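Local coordinates for N-methyltransferase (PDB 5BSZ), which probably transfers a methyl group from S-adenosylmethionine to the amino group of a deoxysugar nucleotide destined for kedarcidin, at residues Glu60-Leu65 with Arg87-Thr92; Gly47-Leu52 with Phe69-Gly74; Arg38-Glu43 with Val143-Pro148. All blocks are in the same frame, centred on the assembly; numbering follows the deposited sequence.

Contact 1. Residues Glu60-Leu65 with Arg87-Thr92; sequences EHLAHL and RKLTAT. With SAH (S-adenosyl-L-homocysteine), chain B; EDO (1,2-ethanediol), chain D.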
loop_
_atom_site.group_PDB
_atom_site.type_symbol
_atom_site.label_atom_id
_atom_site.label_comp_id
_atom_site.label_asym_id
_atom_site.label_seq_id
_atom_site.Cartn_x
_atom_site.Cartn_y
_atom_site.Cartn_z
ATOM N N GLU A 60 -2.485 6.291 -31.475
ATOM C CA GLU A 60 -2.224 7.648 -31.847
ATOM C C GLU A 60 -1.243 7.834 -32.999
ATOM O O GLU A 60 -1.446 8.731 -33.840
ATOM C CB GLU A 60 -1.848 8.468 -30.620
ATOM C CG GLU A 60 -1.662 9.915 -30.987
ATOM C CD GLU A 60 -2.966 10.686 -30.885
ATOM O OE1 GLU A 60 -2.895 11.925 -31.001
ATOM O OE2 GLU A 60 -4.025 10.065 -30.649
ATOM N N HIS A 61 -0.181 7.030 -33.065
ATOM C CA HIS A 61 0.683 7.109 -34.218
ATOM C C HIS A 61 -0.130 6.740 -35.487
ATOM O O HIS A 61 0.041 7.355 -36.537
ATOM C CB HIS A 61 1.890 6.173 -34.138
ATOM C CG HIS A 61 2.925 6.578 -33.124
ATOM N ND1 HIS A 61 3.031 5.987 -31.882
ATOM C CD2 HIS A 61 3.925 7.493 -33.190
ATOM C CE1 HIS A 61 4.030 6.551 -31.217
ATOM N NE2 HIS A 61 4.616 7.437 -32.000
ATOM N N LEU A 62 -0.951 5.704 -35.409
ATOM C CA LEU A 62 -1.769 5.326 -36.575
ATOM C C LEU A 62 -2.666 6.481 -37.073
ATOM O O LEU A 62 -2.878 6.652 -38.284
ATOM C CB LEU A 62 -2.614 4.067 -36.245
ATOM C CG LEU A 62 -1.923 2.720 -36.321
ATOM C CD1 LEU A 62 -2.825 1.621 -35.746
ATOM C CD2 LEU A 62 -1.554 2.487 -37.769
ATOM N N ALA A 63 -3.174 7.275 -36.136
ATOM C CA ALA A 63 -4.028 8.413 -36.472
ATOM C C ALA A 63 -3.259 9.425 -37.299
ATOM O O ALA A 63 -3.819 10.018 -38.226
ATOM C CB ALA A 63 -4.637 9.039 -35.217
ATOM N N HIS A 64 -1.962 9.585 -37.029
ATOM C CA HIS A 64 -1.115 10.317 -37.968
ATOM C C HIS A 64 -0.781 9.601 -39.251
ATOM O O HIS A 64 -0.782 10.183 -40.338
ATOM C CB HIS A 64 0.177 10.813 -37.301
ATOM C CG HIS A 64 -0.089 11.738 -36.150
ATOM N ND1 HIS A 64 -0.050 13.103 -36.272
ATOM C CD2 HIS A 64 -0.461 11.492 -34.872
ATOM C CE1 HIS A 64 -0.337 13.663 -35.110
ATOM N NE2 HIS A 64 -0.597 12.704 -34.245
ATOM N N LEU A 65 -0.450 8.339 -39.156
ATOM C CA LEU A 65 0.037 7.656 -40.319
ATOM C C LEU A 65 -1.035 7.391 -41.395
ATOM O O LEU A 65 -0.709 7.298 -42.574
ATOM C CB LEU A 65 0.662 6.372 -39.854
ATOM C CG LEU A 65 2.053 6.623 -39.210
ATOM C CD1 LEU A 65 2.327 5.429 -38.319
ATOM C CD2 LEU A 65 3.182 6.728 -40.204
ATOM N N ARG A 87 -11.692 2.438 -31.409
ATOM C CA ARG A 87 -12.554 3.583 -31.206
ATOM C C ARG A 87 -12.001 4.835 -31.855
ATOM O O ARG A 87 -12.773 5.595 -32.429
ATOM C CB ARG A 87 -12.691 3.832 -29.701
ATOM C CG ARG A 87 -14.046 4.330 -29.235
ATOM C CD ARG A 87 -14.103 4.421 -27.711
ATOM N NE ARG A 87 -13.908 3.118 -27.074
ATOM C CZ ARG A 87 -13.013 2.839 -26.124
ATOM N NH1 ARG A 87 -12.193 3.761 -25.625
ATOM N NH2 ARG A 87 -12.953 1.605 -25.652
ATOM N N LYS A 88 -10.691 5.082 -31.763
ATOM C CA LYS A 88 -10.141 6.361 -32.217
ATOM C C LYS A 88 -9.950 6.432 -33.727
ATOM O O LYS A 88 -9.924 7.499 -34.281
ATOM C CB LYS A 88 -8.831 6.670 -31.505
ATOM C CG LYS A 88 -7.971 7.743 -32.154
ATOM C CD LYS A 88 -6.567 7.647 -31.573
ATOM C CE LYS A 88 -6.539 8.359 -30.237
ATOM N NZ LYS A 88 -5.541 7.754 -29.325
ATOM N N LEU A 89 -9.806 5.290 -34.385
ATOM C CA LEU A 89 -9.468 5.212 -35.791
ATOM C C LEU A 89 -10.772 4.971 -36.565
ATOM O O LEU A 89 -11.790 4.648 -35.969
ATOM C CB LEU A 89 -8.478 4.066 -36.009
ATOM C CG LEU A 89 -7.148 4.290 -35.266
ATOM C CD1 LEU A 89 -6.295 3.014 -35.280
ATOM C CD2 LEU A 89 -6.432 5.453 -35.939
ATOM N N THR A 90 -10.749 5.150 -37.876
ATOM C CA THR A 90 -11.899 4.858 -38.753
ATOM C C THR A 90 -11.569 3.708 -39.674
ATOM O O THR A 90 -10.611 3.786 -40.435
ATOM C CB THR A 90 -12.266 6.103 -39.607
ATOM O OG1 THR A 90 -12.717 7.133 -38.722
ATOM C CG2 THR A 90 -13.390 5.803 -40.633
ATOM N N ALA A 91 -12.302 2.605 -39.583
ATOM C CA ALA A 91 -12.113 1.505 -40.542
ATOM C C ALA A 91 -10.678 0.998 -40.561
ATOM O O ALA A 91 -10.203 0.517 -41.586
ATOM C CB ALA A 91 -12.491 1.921 -41.956
ATOM N N THR A 92 -10.003 1.095 -39.422
ATOM C CA THR A 92 -8.674 0.522 -39.246
ATOM C C THR A 92 -8.788 -0.546 -38.167
ATOM O O THR A 92 -9.040 -0.227 -37.000
ATOM C CB THR A 92 -7.668 1.613 -38.846
ATOM O OG1 THR A 92 -7.747 2.682 -39.786
ATOM C CG2 THR A 92 -6.224 1.109 -38.831
HETATM N N SAH B . 3.910 1.829 -29.766
HETATM C CA SAH B . 3.038 2.513 -28.738
HETATM C CB SAH B . 2.851 1.717 -27.428
HETATM C CG SAH B . 3.578 2.086 -26.158
HETATM S SD SAH B . 3.269 1.140 -24.706
HETATM C C SAH B . 3.590 3.903 -28.631
HETATM O O SAH B . 4.646 4.268 -29.132
HETATM O OXT SAH B . 2.898 4.753 -28.157
HETATM C "C5'" SAH B . 3.725 -0.528 -25.098
HETATM C "C4'" SAH B . 2.493 -1.290 -25.623
HETATM O "O4'" SAH B . 2.855 -2.629 -26.011
HETATM C "C3'" SAH B . 1.411 -1.484 -24.565
HETATM O "O3'" SAH B . 0.210 -0.917 -25.079
HETATM C "C2'" SAH B . 1.210 -2.979 -24.372
HETATM O "O2'" SAH B . -0.183 -3.340 -24.197
HETATM C "C1'" SAH B . 1.822 -3.526 -25.635
HETATM N N9 SAH B . 2.373 -4.890 -25.527
HETATM C C8 SAH B . 3.098 -5.419 -24.497
HETATM N N7 SAH B . 3.405 -6.711 -24.753
HETATM C C5 SAH B . 2.831 -7.010 -25.947
HETATM C C6 SAH B . 2.758 -8.208 -26.779
HETATM N N6 SAH B . 3.393 -9.296 -26.305
HETATM N N1 SAH B . 2.102 -8.107 -27.958
HETATM C C2 SAH B . 1.470 -6.997 -28.350
HETATM N N3 SAH B . 1.488 -5.848 -27.651
HETATM C C4 SAH B . 2.148 -5.809 -26.469
HETATM C C1 EDO D . -14.029 4.267 -34.396
HETATM O O1 EDO D . -14.276 5.625 -34.795
HETATM C C2 EDO D . -14.305 3.327 -35.559
HETATM O O2 EDO D . -13.211 2.411 -35.696
#

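Contact 2. Residues Gly47-Leu52 with Phe69-Gly74; sequences GARSLL and FPDAAG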
loop_
_atom_site.group_PDB
_atom_site.type_symbol
_atom_site.label_atom_id
_atom_site.label_comp_id
_atom_site.label_asym_id
_atom_site.label_seq_id
_atom_site.Cartn_x
_atom_site.Cartn_y
_atom_site.Cartn_z
ATOM N N GLY A 47 5.793 4.141 -53.366
ATOM C CA GLY A 47 4.354 3.984 -53.522
ATOM C C GLY A 47 3.698 3.404 -52.285
ATOM O O GLY A 47 2.529 3.060 -52.354
ATOM N N ALA A 48 4.416 3.283 -51.156
ATOM C CA ALA A 48 3.889 2.544 -49.983
ATOM C C ALA A 48 2.542 3.101 -49.540
ATOM O O ALA A 48 2.408 4.325 -49.325
ATOM C CB ALA A 48 4.885 2.646 -48.824
ATOM N N ARG A 49 1.531 2.252 -49.344
ATOM C CA ARG A 49 0.219 2.788 -48.904
ATOM C C ARG A 49 -0.462 2.016 -47.786
ATOM O O ARG A 49 -1.496 2.438 -47.267
ATOM C CB ARG A 49 -0.766 2.936 -50.070
ATOM C CG ARG A 49 -1.184 1.644 -50.734
ATOM C CD ARG A 49 -2.225 1.787 -51.858
ATOM N NE ARG A 49 -3.421 2.603 -51.609
ATOM C CZ ARG A 49 -4.604 2.240 -51.106
ATOM N NH1 ARG A 49 -5.547 3.177 -51.025
ATOM N NH2 ARG A 49 -4.903 1.011 -50.648
ATOM N N SER A 50 0.107 0.866 -47.442
ATOM C CA SER A 50 -0.399 0.045 -46.371
ATOM C C SER A 50 0.662 -0.107 -45.275
ATOM O O SER A 50 1.854 -0.205 -45.559
ATOM C CB SER A 50 -0.817 -1.340 -46.854
ATOM O OG SER A 50 0.258 -2.078 -47.351
ATOM N N LEU A 51 0.174 -0.117 -44.039
ATOM C CA LEU A 51 1.076 -0.105 -42.854
ATOM C C LEU A 51 0.432 -0.835 -41.683
ATOM O O LEU A 51 -0.764 -0.638 -41.364
ATOM C CB LEU A 51 1.405 1.330 -42.452
ATOM C CG LEU A 51 2.363 1.459 -41.240
ATOM C CD1 LEU A 51 3.329 2.600 -41.441
ATOM C CD2 LEU A 51 1.604 1.648 -39.954
ATOM N N LEU A 52 1.234 -1.675 -41.032
ATOM C CA LEU A 52 0.874 -2.271 -39.755
ATOM C C LEU A 52 1.748 -1.778 -38.580
ATOM O O LEU A 52 2.965 -1.790 -38.685
ATOM C CB LEU A 52 1.005 -3.774 -39.881
ATOM C CG LEU A 52 0.890 -4.552 -38.568
ATOM C CD1 LEU A 52 -0.545 -4.609 -38.083
ATOM C CD2 LEU A 52 1.457 -5.940 -38.575
ATOM N N PHE A 69 -0.938 6.346 -45.237
ATOM C CA PHE A 69 -0.975 4.907 -45.403
ATOM C C PHE A 69 -2.414 4.495 -45.125
ATOM O O PHE A 69 -2.718 3.953 -44.066
ATOM C CB PHE A 69 0.009 4.202 -44.471
ATOM C CG PHE A 69 1.436 4.623 -44.695
ATOM C CD1 PHE A 69 2.176 4.100 -45.736
ATOM C CD2 PHE A 69 2.020 5.555 -43.857
ATOM C CE1 PHE A 69 3.486 4.506 -45.933
ATOM C CE2 PHE A 69 3.321 5.976 -44.035
ATOM C CZ PHE A 69 4.065 5.452 -45.075
ATOM N N PRO A 70 -3.325 4.826 -46.060
ATOM C CA PRO A 70 -4.762 4.691 -45.766
ATOM C C PRO A 70 -5.203 3.239 -45.528
ATOM O O PRO A 70 -6.242 3.035 -44.939
ATOM C CB PRO A 70 -5.430 5.320 -47.011
ATOM C CG PRO A 70 -4.405 5.204 -48.121
ATOM C CD PRO A 70 -3.105 5.472 -47.370
ATOM N N ASP A 71 -4.436 2.235 -45.924
ATOM C CA ASP A 71 -4.829 0.821 -45.681
ATOM C C ASP A 71 -3.937 0.355 -44.494
ATOM O O ASP A 71 -2.832 -0.163 -44.673
ATOM C CB ASP A 71 -4.626 0.016 -46.969
ATOM C CG ASP A 71 -4.721 -1.493 -46.807
ATOM O OD1 ASP A 71 -5.380 -1.982 -45.868
ATOM O OD2 ASP A 71 -4.102 -2.228 -47.636
ATOM N N ALA A 72 -4.446 0.557 -43.281
ATOM C CA ALA A 72 -3.612 0.410 -42.068
ATOM C C ALA A 72 -4.236 -0.575 -41.094
ATOM O O ALA A 72 -5.460 -0.861 -41.148
ATOM C CB ALA A 72 -3.445 1.767 -41.391
ATOM N N ALA A 73 -3.407 -1.055 -40.163
ATOM C CA ALA A 73 -3.887 -1.909 -39.082
ATOM C C ALA A 73 -2.986 -1.780 -37.867
ATOM O O ALA A 73 -1.841 -1.303 -37.970
ATOM C CB ALA A 73 -3.966 -3.382 -39.471
ATOM N N GLY A 74 -3.526 -2.233 -36.743
ATOM C CA GLY A 74 -2.718 -2.329 -35.508
ATOM C C GLY A 74 -2.722 -3.717 -34.915
ATOM O O GLY A 74 -3.627 -4.524 -35.195
HETATM O O HOH W 1 -3.162 -1.341 -50.025
#

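Contact 3. Residues Arg38-Glu43 with Val143-Pro148; sequences RRVVRE and VLVIDP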
loop_
_atom_site.group_PDB
_atom_site.type_symbol
_atom_site.label_atom_id
_atom_site.label_comp_id
_atom_site.label_asym_id
_atom_site.label_seq_id
_atom_site.Cartn_x
_atom_site.Cartn_y
_atom_site.Cartn_z
ATOM N N ARG A 38 7.097 7.523 -41.905
ATOM C CA ARG A 38 6.643 7.892 -43.250
ATOM C C ARG A 38 7.852 8.090 -44.186
ATOM O O ARG A 38 7.940 7.550 -45.295
ATOM C CB ARG A 38 5.788 9.171 -43.198
ATOM C CG ARG A 38 5.365 9.682 -44.591
ATOM C CD ARG A 38 4.918 11.144 -44.595
ATOM N NE ARG A 38 6.118 11.965 -44.609
ATOM C CZ ARG A 38 6.888 12.145 -45.691
ATOM N NH1 ARG A 38 6.517 11.698 -46.893
ATOM N NH2 ARG A 38 8.021 12.826 -45.560
ATOM N N ARG A 39 8.818 8.845 -43.680
ATOM C CA ARG A 39 9.993 9.259 -44.437
ATOM C C ARG A 39 10.870 8.080 -44.780
ATOM O O ARG A 39 11.259 7.904 -45.942
ATOM C CB ARG A 39 10.774 10.307 -43.634
ATOM C CG ARG A 39 12.014 10.879 -44.286
ATOM C CD ARG A 39 12.847 11.661 -43.272
ATOM N NE ARG A 39 14.233 11.215 -43.363
ATOM C CZ ARG A 39 15.298 11.967 -43.120
ATOM N NH1 ARG A 39 16.507 11.441 -43.255
ATOM N NH2 ARG A 39 15.163 13.224 -42.724
ATOM N N VAL A 40 11.210 7.260 -43.785
ATOM C CA VAL A 40 12.083 6.120 -44.006
ATOM C C VAL A 40 11.419 5.090 -44.958
ATOM O O VAL A 40 12.065 4.447 -45.783
ATOM C CB VAL A 40 12.418 5.444 -42.647
ATOM C CG1 VAL A 40 12.988 4.075 -42.871
ATOM C CG2 VAL A 40 13.384 6.289 -41.816
ATOM N N VAL A 41 10.115 4.883 -44.811
ATOM C CA VAL A 41 9.351 3.991 -45.697
ATOM C C VAL A 41 9.278 4.549 -47.154
ATOM O O VAL A 41 9.586 3.841 -48.103
ATOM C CB VAL A 41 7.925 3.770 -45.137
ATOM C CG1 VAL A 41 7.011 3.091 -46.171
ATOM C CG2 VAL A 41 8.013 2.894 -43.876
ATOM N N ARG A 42 8.901 5.809 -47.314
ATOM C CA ARG A 42 8.741 6.369 -48.649
ATOM C C ARG A 42 10.062 6.499 -49.395
ATOM O O ARG A 42 10.104 6.275 -50.610
ATOM C CB ARG A 42 7.962 7.658 -48.597
ATOM C CG ARG A 42 6.490 7.476 -48.243
ATOM C CD ARG A 42 5.708 6.992 -49.458
ATOM N NE ARG A 42 4.286 6.767 -49.170
ATOM C CZ ARG A 42 3.394 7.722 -48.942
ATOM N NH1 ARG A 42 3.714 9.005 -48.964
ATOM N NH2 ARG A 42 2.137 7.418 -48.692
ATOM N N GLU A 43 11.162 6.742 -48.691
ATOM C CA GLU A 43 12.473 6.669 -49.339
ATOM C C GLU A 43 12.745 5.328 -49.973
ATOM O O GLU A 43 13.458 5.279 -50.961
ATOM C CB GLU A 43 13.679 6.892 -48.411
ATOM C CG GLU A 43 13.791 8.268 -47.803
ATOM C CD GLU A 43 14.967 8.395 -46.825
ATOM O OE1 GLU A 43 15.322 7.464 -46.070
ATOM O OE2 GLU A 43 15.515 9.497 -46.744
ATOM N N VAL A 143 9.160 -2.592 -46.030
ATOM C CA VAL A 143 10.025 -1.906 -45.042
ATOM C C VAL A 143 9.582 -2.166 -43.593
ATOM O O VAL A 143 8.414 -1.944 -43.211
ATOM C CB VAL A 143 10.028 -0.401 -45.278
ATOM C CG1 VAL A 143 11.107 0.309 -44.473
ATOM C CG2 VAL A 143 10.213 -0.062 -46.772
ATOM N N LEU A 144 10.550 -2.608 -42.809
ATOM C CA LEU A 144 10.333 -2.928 -41.404
ATOM C C LEU A 144 11.085 -1.857 -40.616
ATOM O O LEU A 144 12.288 -1.633 -40.834
ATOM C CB LEU A 144 10.846 -4.320 -41.106
ATOM C CG LEU A 144 10.269 -5.026 -39.875
ATOM C CD1 LEU A 144 10.843 -6.435 -39.886
ATOM C CD2 LEU A 144 10.609 -4.336 -38.572
ATOM N N VAL A 145 10.346 -1.116 -39.813
ATOM C CA VAL A 145 10.911 -0.004 -39.011
ATOM C C VAL A 145 10.780 -0.280 -37.514
ATOM O O VAL A 145 9.684 -0.357 -36.933
ATOM C CB VAL A 145 10.230 1.334 -39.329
ATOM C CG1 VAL A 145 10.868 2.505 -38.644
ATOM C CG2 VAL A 145 10.163 1.619 -40.826
ATOM N N ILE A 146 11.931 -0.371 -36.861
ATOM C CA ILE A 146 11.984 -0.568 -35.385
ATOM C C ILE A 146 12.608 0.645 -34.711
ATOM O O ILE A 146 13.714 1.078 -35.087
ATOM C CB ILE A 146 12.838 -1.789 -35.059
ATOM C CG1 ILE A 146 12.215 -3.033 -35.681
ATOM C CG2 ILE A 146 12.998 -1.941 -33.548
ATOM C CD1 ILE A 146 13.115 -4.250 -35.617
ATOM N N ASP A 147 11.819 1.247 -33.824
ATOM C CA ASP A 147 12.271 2.279 -32.915
ATOM C C ASP A 147 12.738 1.536 -31.653
ATOM O O ASP A 147 11.925 1.130 -30.822
ATOM C CB ASP A 147 11.128 3.250 -32.585
ATOM C CG ASP A 147 11.551 4.394 -31.639
ATOM O OD1 ASP A 147 12.782 4.576 -31.411
ATOM O OD2 ASP A 147 10.635 5.080 -31.097
ATOM N N PRO A 148 14.039 1.259 -31.569
ATOM C CA PRO A 148 14.578 0.392 -30.541
ATOM C C PRO A 148 14.501 1.049 -29.174
ATOM O O PRO A 148 14.330 2.266 -29.074
ATOM C CB PRO A 148 16.047 0.207 -30.976
ATOM C CG PRO A 148 16.376 1.531 -31.544
ATOM C CD PRO A 148 15.122 1.950 -32.290
#

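Contact 1. Residues Glu60-Leu65 with Arg87-Thr92
Glu60 and Lys88 form a salt bridge with NZ of Lys88 3.1 Å from OE2 of Glu60; placed hydrogens make the hydrogen bond within it a weak one, and the two side chains cross at about a right angle. CG of Glu60 stands anti to the backbone N (chi1 -176°) and the chain bends at chi2, which carries the carboxylate to the lysine although CB points away from 87-92. Thr58 O gives NZ a second hydrogen-bond partner. Next to the charges lies an apolar patch: CD1 of Leu62 meets CD1 of Leu89 at 3.8 Å, while CD2 of Leu89 lies 3.7 Å from N of Ala63 and also touches its CB. Leu89 is the first residue to leave helical geometry, so it packs where helix 79-88 ends. Leu62 rests in turn on Leu51 and Ala72 of the sheet. His61 lines the S-adenosyl-L-homocysteine pocket: O of the ligand lies at the ring edge, 3.2 Å from CE1. A hydrogen bond from NE2 to Glu33 and an edge-to-face contact with Phe30 probably help to fix the rotation of that ring. A leucine in place of His61 would probably leave Glu33 without its ring partner and disturb the packing beside the ligand carboxylate. Strand order and ligand together identify a class I, Rossmann-like methyltransferase fold, with helix 60-65 the first crossover helix after strand 50-54.

Contact 2. Residues Gly47-Leu52 with Phe69-Gly74
Strands 50-54 and 71-76, flanking helix 60-65 in the chain, are the two neighbouring parallel strands of a beta-alpha-beta crossover in the Rossmann-like sheet, and the pairing of Ser50 with Asp71, Leu51 with Ala72 and Leu52 with Ala73 records it. Their short axes run 4.7 Å apart with their directions only 4° from each other. Three backbone bonds stitch them: Asp71 N to Arg49 O, Leu51 N to Asp71 O, and Ala73 N to Leu51 O at 2.9 Å. Phe69, just ahead of its strand, presents one ring face to Leu51, whose CD1 sits 4.3 Å from the ring centroid and 19° off the normal, a CH-pi contact. With CG of Leu51 anti to the backbone N (chi1 -179°), the isobutyl group is carried over that face. CB of Ala48 comes in the ring plane instead, 3.7 Å from CE1 of Phe69. Where the strands begin, Pro70 CG lies over one face of the Arg49 guanidinium, 3.7 Å from NH1. A water bridges the charged groups, accepting from Arg49 NH2 at 3.0 Å and donating to Asp71 OD2 at 2.7 Å. That carboxylate has its direct salt bridge with Arg106, while Ser50 OG bonds Asp109 N. Backbone bonds thus set the register and the buried Phe69 ring packs on Leu51 and Ala48, whereas Arg49 and Asp71, too far apart for a salt bridge, are linked by the water, and their opposite charges probably still attract each other.

Contact 3. Residues Arg38-Glu43 with Val143-Pro148
Val41 and Val40 of helix 30-44 lie against Val143 and Val145 of strand 143-146, a helix-on-sheet layer of the Rossmann-like methyltransferase fold. The short axes approach to 8.9 Å, and their N-to-C directions differ by 155°, so the helix runs roughly antiparallel to the strand. All four touching residues are buried and no hydrogen bond joins the segments: the interface is purely apolar. Its tight part centres on Val41, which meets both strand valines, and the backbones come nearest there, with CA of Val41 6.0 Å from CA of Val143. Val40 makes the looser contribution, its CG1 standing 4.3 Å from CG2 of Val145; it also leans on Val242 of the adjoining strand 240-245, as does Val143. Strand alternation explains the selection: Val143 and Val145 point toward the helix, while the CB of Leu144 points away and its side chain, like that of Ile146, packs on helix 124-135 across the sheet. The solvent side of helix 30-44 is different in character. Arg38, Arg39 and Arg42 lie on this more open side: Arg42 NE donates to Ala48 O, Arg38 pairs with Glu35 and Arg39 with Asp232. Past the strand end the two segments part, and Asp147 is held by a salt bridge to Arg238 and by the backbone N of Thr115, a residue that binds S-adenosyl-L-homocysteine; this is consistent with a second-shell place for the aspartate. Within the core, one methyl does most of the touching: CG2 of Val41, set anti to its own carbonyl carbon, lies 4.1 Å from CG1 of Val143 and 3.9 Å from CG2 of Val145.

From the N terminus the chain passes first through 38-43, then 47-52, 60-65 and 69-74, where contact 2 closes the first beta-alpha-beta loop. Contact 1 closes later, at 87-92, so its segments alternate with those of contact 2 and the two loops cross. Both are nested inside the much longer loop that contact 3 closes at 143-148. Contacts 1 and 2 touch where Thr92 packs on Ala72; contacts 2 and 3 touch where Val41 meets Ala48 and Phe69. Together they tie helices 30-44, 60-65 and 79-88 to strands 50-54, 71-76 and 143-146 of the same seven-stranded sheet.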